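Local coordinates for protein transcriptional regulator (PDB 5JUF) that probably senses a peptide pheromone and activates transcription of competence genes by binding DNA, acting as an RNPP-family quorum-sensing regulator, at residues 8-13 with 68-73; 33-38 with 141-146. All blocks are in the same frame, centred on the assembly; numbering follows the deposited sequence.

Interaction 1 (8-13 with 68-73)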
loop_
_atom_site.group_PDB
_atom_site.type_symbol
_atom_site.label_atom_id
_atom_site.label_comp_id
_atom_site.label_asym_id
_atom_site.label_seq_id
_atom_site.Cartn_x
_atom_site.Cartn_y
_atom_site.Cartn_z
ATOM N N GLY A 8 1.960 24.594 11.598
ATOM C CA GLY A 8 0.579 24.432 12.035
ATOM C C GLY A 8 0.009 25.701 12.639
ATOM O O GLY A 8 -1.123 26.093 12.336
ATOM N N LEU A 9 0.792 26.368 13.488
ATOM C CA LEU A 9 0.333 27.609 14.099
ATOM C C LEU A 9 0.085 28.687 13.054
ATOM O O LEU A 9 -0.892 29.441 13.150
ATOM C CB LEU A 9 1.350 28.094 15.133
ATOM C CG LEU A 9 0.899 29.365 15.858
ATOM C CD1 LEU A 9 -0.414 29.126 16.608
ATOM C CD2 LEU A 9 1.976 29.883 16.802
ATOM N N ARG A 10 0.966 28.782 12.055
ATOM C CA ARG A 10 0.805 29.760 10.981
ATOM C C ARG A 10 -0.485 29.523 10.202
ATOM O O ARG A 10 -1.218 30.470 9.881
ATOM C CB ARG A 10 2.017 29.673 10.050
ATOM C CG ARG A 10 2.399 30.927 9.318
ATOM C CD ARG A 10 3.791 30.774 8.670
ATOM N NE ARG A 10 4.876 30.827 9.644
ATOM C CZ ARG A 10 5.772 29.869 9.867
ATOM N NH1 ARG A 10 6.695 30.051 10.796
ATOM N NH2 ARG A 10 5.760 28.735 9.179
ATOM N N ILE A 11 -0.764 28.265 9.876
ATOM C CA ILE A 11 -1.981 27.917 9.150
ATOM C C ILE A 11 -3.218 28.245 9.984
ATOM O O ILE A 11 -4.164 28.873 9.495
ATOM C CB ILE A 11 -1.948 26.431 8.752
ATOM C CG1 ILE A 11 -0.881 26.183 7.672
ATOM C CG2 ILE A 11 -3.349 25.962 8.308
ATOM C CD1 ILE A 11 -0.496 24.697 7.495
ATOM N N LYS A 12 -3.234 27.802 11.245
ATOM C CA LYS A 12 -4.373 28.055 12.120
ATOM C C LYS A 12 -4.607 29.550 12.314
ATOM O O LYS A 12 -5.748 30.022 12.219
ATOM C CB LYS A 12 -4.143 27.375 13.475
ATOM C CG LYS A 12 -5.312 27.496 14.455
ATOM C CD LYS A 12 -5.038 26.687 15.709
ATOM C CE LYS A 12 -6.306 26.513 16.570
ATOM N NZ LYS A 12 -6.446 27.577 17.590
ATOM N N THR A 13 -3.539 30.310 12.581
ATOM C CA THR A 13 -3.698 31.750 12.780
ATOM C C THR A 13 -4.329 32.411 11.559
ATOM O O THR A 13 -5.204 33.272 11.697
ATOM C CB THR A 13 -2.348 32.397 13.098
ATOM O OG1 THR A 13 -1.805 31.803 14.282
ATOM C CG2 THR A 13 -2.498 33.899 13.318
ATOM N N ASP A 68 7.319 30.678 5.641
ATOM C CA ASP A 68 8.273 31.676 6.107
ATOM C C ASP A 68 9.679 31.136 5.882
ATOM O O ASP A 68 10.051 30.836 4.744
ATOM C CB ASP A 68 8.035 32.023 7.580
ATOM C CG ASP A 68 8.619 33.375 7.971
ATOM O OD1 ASP A 68 9.502 33.898 7.247
ATOM O OD2 ASP A 68 8.181 33.913 9.012
ATOM N N GLN A 69 10.450 30.970 6.956
ATOM C CA GLN A 69 11.799 30.424 6.865
ATOM C C GLN A 69 11.857 28.930 7.144
ATOM O O GLN A 69 12.953 28.368 7.195
ATOM C CB GLN A 69 12.739 31.159 7.827
ATOM C CG GLN A 69 12.935 32.628 7.488
ATOM C CD GLN A 69 13.494 32.833 6.091
ATOM O OE1 GLN A 69 12.751 33.104 5.147
ATOM N NE2 GLN A 69 14.810 32.702 5.953
ATOM N N ASP A 70 10.715 28.281 7.334
ATOM C CA ASP A 70 10.696 26.842 7.549
ATOM C C ASP A 70 10.964 26.103 6.242
ATOM O O ASP A 70 10.559 26.534 5.159
ATOM C CB ASP A 70 9.354 26.401 8.137
ATOM C CG ASP A 70 9.108 26.966 9.525
ATOM O OD1 ASP A 70 10.090 27.170 10.274
ATOM O OD2 ASP A 70 7.933 27.218 9.866
ATOM N N ASN A 71 11.650 24.972 6.360
ATOM C CA ASN A 71 12.071 24.163 5.221
ATOM C C ASN A 71 11.485 22.767 5.394
ATOM O O ASN A 71 11.883 22.035 6.305
ATOM C CB ASN A 71 13.597 24.118 5.139
ATOM C CG ASN A 71 14.100 23.539 3.834
ATOM O OD1 ASN A 71 13.406 22.767 3.177
ATOM N ND2 ASN A 71 15.317 23.914 3.449
ATOM N N ILE A 72 10.541 22.395 4.533
ATOM C CA ILE A 72 9.950 21.069 4.579
ATOM C C ILE A 72 10.573 20.133 3.541
ATOM O O ILE A 72 9.994 19.096 3.231
ATOM C CB ILE A 72 8.421 21.114 4.422
ATOM C CG1 ILE A 72 8.026 21.568 3.015
ATOM C CG2 ILE A 72 7.801 22.003 5.469
ATOM C CD1 ILE A 72 6.555 21.353 2.707
ATOM N N THR A 73 11.738 20.482 2.990
ATOM C CA THR A 73 12.378 19.606 2.011
ATOM C C THR A 73 12.660 18.246 2.636
ATOM O O THR A 73 13.292 18.158 3.693
ATOM C CB THR A 73 13.678 20.222 1.489
ATOM O OG1 THR A 73 13.376 21.392 0.719
ATOM C CG2 THR A 73 14.425 19.224 0.617
#
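R10 reaches from helix 3-17, the first helix of the helix-turn-helix domain, into the loop 68-73 that leads out of helix 63-67 toward the tetratricopeptide helices. Its flat guanidinium meets two aspartates in different ways, one at its rim and one over a face. The D70 side chain comes from the opposite direction and places OD2 at the guanidinium edge, in its plane, where the salt bridge NH2–OD2 measures 2.7 Å with an N-H...O angle of 162°. NH1 leans on the same oxygen through a weak bond, NH1–OD2 3.2 Å, so one carboxylate oxygen sits in the fork of both terminal nitrogens. The two flat groups are nevertheless turned 47° against each other, and OD2 is met on its anti side, out of the carboxylate plane. D68 approaches at about a right angle to the arginine chain and lays its CB over the centre of one guanidinium face, with CB 3.9 Å from R10 CZ. Its carboxylate stands almost perpendicular to the guanidinium; D68 OD2 lies 4.5 Å from R10 NH1, near enough for attraction between charges but with no N-H aimed at it. A bend at the third torsion of R10 (chi3 -74°) turns the guanidinium edge toward D70 and one face under D68 CB. Further grip comes from nearby: R10 NH2 also donates to the carbonyl of L66, and D70 OD2 is bonded to S6 OG, which ties the loop to helix 3-17 at a second point. D68, with positive phi, is where the chain leaves the helical course. Farther along, the loop folds into an Asx turn closed by T73 N to N71 OD1; the same oxygen also accepts from T73 OG1, each at 2.8 Å.

Interaction 2 (33-38 with 141-146). With SO4 (sulfate ion), chain C.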
loop_
_atom_site.group_PDB
_atom_site.type_symbol
_atom_site.label_atom_id
_atom_site.label_comp_id
_atom_site.label_asym_id
_atom_site.label_seq_id
_atom_site.Cartn_x
_atom_site.Cartn_y
_atom_site.Cartn_z
ATOM N N THR A 33 -8.878 16.345 4.994
ATOM C CA THR A 33 -10.014 16.140 5.889
ATOM C C THR A 33 -9.881 17.034 7.117
ATOM O O THR A 33 -8.801 17.549 7.427
ATOM C CB THR A 33 -10.129 14.678 6.337
ATOM O OG1 THR A 33 -9.113 14.390 7.305
ATOM C CG2 THR A 33 -9.986 13.722 5.138
ATOM N N VAL A 34 -10.998 17.188 7.840
ATOM C CA VAL A 34 -10.978 18.020 9.040
ATOM C C VAL A 34 -10.010 17.457 10.074
ATOM O O VAL A 34 -9.220 18.201 10.662
ATOM C CB VAL A 34 -12.402 18.205 9.601
ATOM C CG1 VAL A 34 -12.367 18.865 10.994
ATOM C CG2 VAL A 34 -13.216 19.071 8.634
ATOM N N ARG A 35 -10.033 16.141 10.308
ATOM C CA ARG A 35 -9.083 15.574 11.276
ATOM C C ARG A 35 -7.631 15.763 10.816
ATOM O O ARG A 35 -6.748 16.042 11.634
ATOM C CB ARG A 35 -9.387 14.091 11.538
ATOM C CG ARG A 35 -10.720 13.868 12.299
ATOM C CD ARG A 35 -10.972 12.405 12.678
ATOM N NE ARG A 35 -11.200 11.549 11.514
ATOM C CZ ARG A 35 -11.462 10.249 11.585
ATOM N NH1 ARG A 35 -11.541 9.649 12.764
ATOM N NH2 ARG A 35 -11.651 9.550 10.480
ATOM N N GLN A 36 -7.369 15.638 9.513
ATOM C CA GLN A 36 -6.022 15.911 9.006
ATOM C C GLN A 36 -5.621 17.356 9.263
ATOM O O GLN A 36 -4.475 17.634 9.639
ATOM C CB GLN A 36 -5.933 15.599 7.508
ATOM C CG GLN A 36 -5.935 14.092 7.183
ATOM C CD GLN A 36 -6.205 13.790 5.717
ATOM O OE1 GLN A 36 -6.432 14.695 4.902
ATOM N NE2 GLN A 36 -6.193 12.502 5.372
ATOM N N LEU A 37 -6.554 18.295 9.066
ATOM C CA LEU A 37 -6.230 19.693 9.303
ATOM C C LEU A 37 -6.017 19.960 10.791
ATOM O O LEU A 37 -5.096 20.692 11.157
ATOM C CB LEU A 37 -7.318 20.604 8.721
ATOM C CG LEU A 37 -7.149 22.110 9.008
ATOM C CD1 LEU A 37 -5.836 22.668 8.444
ATOM C CD2 LEU A 37 -8.355 22.897 8.459
ATOM N N ILE A 38 -6.821 19.338 11.662
ATOM C CA ILE A 38 -6.628 19.491 13.109
ATOM C C ILE A 38 -5.228 19.048 13.519
ATOM O O ILE A 38 -4.543 19.718 14.312
ATOM C CB ILE A 38 -7.702 18.706 13.886
ATOM C CG1 ILE A 38 -9.056 19.412 13.786
ATOM C CG2 ILE A 38 -7.300 18.545 15.350
ATOM C CD1 ILE A 38 -10.214 18.558 14.303
ATOM N N VAL A 141 -2.765 4.747 14.354
ATOM C CA VAL A 141 -2.586 4.421 12.941
ATOM C C VAL A 141 -3.940 4.266 12.258
ATOM O O VAL A 141 -4.142 4.747 11.136
ATOM C CB VAL A 141 -1.724 3.150 12.803
ATOM C CG1 VAL A 141 -1.723 2.632 11.364
ATOM C CG2 VAL A 141 -0.302 3.433 13.267
ATOM N N GLU A 142 -4.892 3.600 12.933
ATOM C CA GLU A 142 -6.199 3.360 12.335
ATOM C C GLU A 142 -6.936 4.670 12.060
ATOM O O GLU A 142 -7.538 4.846 10.994
ATOM C CB GLU A 142 -7.033 2.456 13.248
ATOM C CG GLU A 142 -8.338 2.018 12.604
ATOM C CD GLU A 142 -8.120 1.071 11.412
ATOM O OE1 GLU A 142 -6.986 0.570 11.226
ATOM O OE2 GLU A 142 -9.089 0.828 10.661
ATOM N N GLU A 143 -6.899 5.607 13.003
ATOM C CA GLU A 143 -7.578 6.882 12.781
ATOM C C GLU A 143 -7.017 7.604 11.561
ATOM O O GLU A 143 -7.768 8.183 10.765
ATOM C CB GLU A 143 -7.450 7.745 14.038
ATOM C CG GLU A 143 -7.931 9.178 13.886
ATOM C CD GLU A 143 -7.624 10.025 15.118
ATOM O OE1 GLU A 143 -6.579 9.785 15.765
ATOM O OE2 GLU A 143 -8.422 10.931 15.432
ATOM N N ILE A 144 -5.694 7.576 11.389
ATOM C CA ILE A 144 -5.073 8.229 10.244
ATOM C C ILE A 144 -5.379 7.468 8.963
ATOM O O ILE A 144 -5.722 8.069 7.938
ATOM C CB ILE A 144 -3.559 8.366 10.479
ATOM C CG1 ILE A 144 -3.325 9.290 11.689
ATOM C CG2 ILE A 144 -2.851 8.852 9.208
ATOM C CD1 ILE A 144 -1.879 9.401 12.120
ATOM N N TYR A 145 -5.249 6.139 9.000
ATOM C CA TYR A 145 -5.638 5.312 7.864
ATOM C C TYR A 145 -7.068 5.597 7.401
ATOM O O TYR A 145 -7.326 5.666 6.194
ATOM C CB TYR A 145 -5.471 3.838 8.234
ATOM C CG TYR A 145 -6.290 2.930 7.364
ATOM C CD1 TYR A 145 -5.885 2.627 6.069
ATOM C CD2 TYR A 145 -7.472 2.368 7.835
ATOM C CE1 TYR A 145 -6.632 1.784 5.267
ATOM C CE2 TYR A 145 -8.231 1.538 7.041
ATOM C CZ TYR A 145 -7.801 1.253 5.748
ATOM O OH TYR A 145 -8.550 0.416 4.958
ATOM N N GLU A 146 -8.023 5.726 8.338
ATOM C CA GLU A 146 -9.432 5.885 7.950
ATOM C C GLU A 146 -9.605 7.027 6.956
ATOM O O GLU A 146 -10.262 6.878 5.921
ATOM C CB GLU A 146 -10.318 6.156 9.174
ATOM C CG GLU A 146 -10.622 4.975 10.041
ATOM C CD GLU A 146 -11.455 5.360 11.259
ATOM O OE1 GLU A 146 -11.792 6.563 11.433
ATOM O OE2 GLU A 146 -11.774 4.449 12.037
HETATM S S SO4 C . -0.990 2.877 17.560
HETATM O O1 SO4 C . -0.731 1.516 18.026
HETATM O O2 SO4 C . -1.531 2.845 16.203
HETATM O O3 SO4 C . -1.949 3.513 18.467
HETATM O O4 SO4 C . 0.260 3.637 17.546
HETATM O O HOH W 1 -13.690 7.253 13.352
HETATM O O HOH W 2 -11.021 10.798 15.543
HETATM O O HOH W 3 -5.426 10.797 7.539
#
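R35 sets off with CG beside its backbone N and anti to the carbonyl carbon (chi1 -68°), then bends at its third torsion (chi3 -67°), which carries the guanidinium across to helix 139-152. E146 starts with CG placed likewise but stays extended, bringing OE1 to meet it. R35 lies on helix 34-41, the third helix of the chain and second of the helix-turn-helix motif, by family the probable DNA-recognition helix, whereas E146 belongs to the tetratricopeptide domain; the bond thus joins the two domains in the apo protein, consistent with the probable recognition helix being held against its sensor. The salt bridge R35 NH2–E146 OE1 measures 3.1 Å, at an N-H...O angle of 155°. OE1 lies in the guanidinium plane and offers its anti lone pair, while R35 NH1 adds a weak, longer bond to the same oxygen. The stronger partner of R35 NH2 is D147 OD1, in a salt bridge of its own. E143 passes beside the guanidinium: its CG comes to 3.8 Å from R35 NH1, its backbone O lies above one face near the rim, and its carboxylate, whose OE1 pairs with K140, is linked through OE2 to R35 NH1 by water. Another water bridges R35 NH1 and E146 OE1. T33 and Q36 form a capping box at the start of helix 34-41: T33 OG1, also bonded to D147 OD2, accepts from Q36 N, and T33 N donates to Q36 OE1. Near the start of helix 139-152 a sulfate, probably from the crystallisation liquor, takes a nearly straight bond from V141 N, together with bonds from S138 OG and K140 N. Apart from the ion pair, a third water accepts from Q36 NE2 at 2.9 Å and donates to the I144 carbonyl oxygen at 2.8 Å.

How the interactions relate
Both contacts lie at the surface, and in each an arginine of the helix-turn-helix domain grips one oxygen of an acidic residue while a second acid lies close by. Interaction 1 ties helix 3-17 to the loop after helix 63-67; its ion pair is shorter, and S6 and L66 add further bonds to the paired groups. Interaction 2 joins the DNA-binding and tetratricopeptide domains through two helices; its longer ion pair is shared with D147 and supplemented by bridging waters. The centres are about 19 Å apart, and the two meet through apolar packing inside the DNA-binding domain, with I11 CG2 4.1 Å from L37 CD1, so helices 3-17 and 34-41 are linked directly.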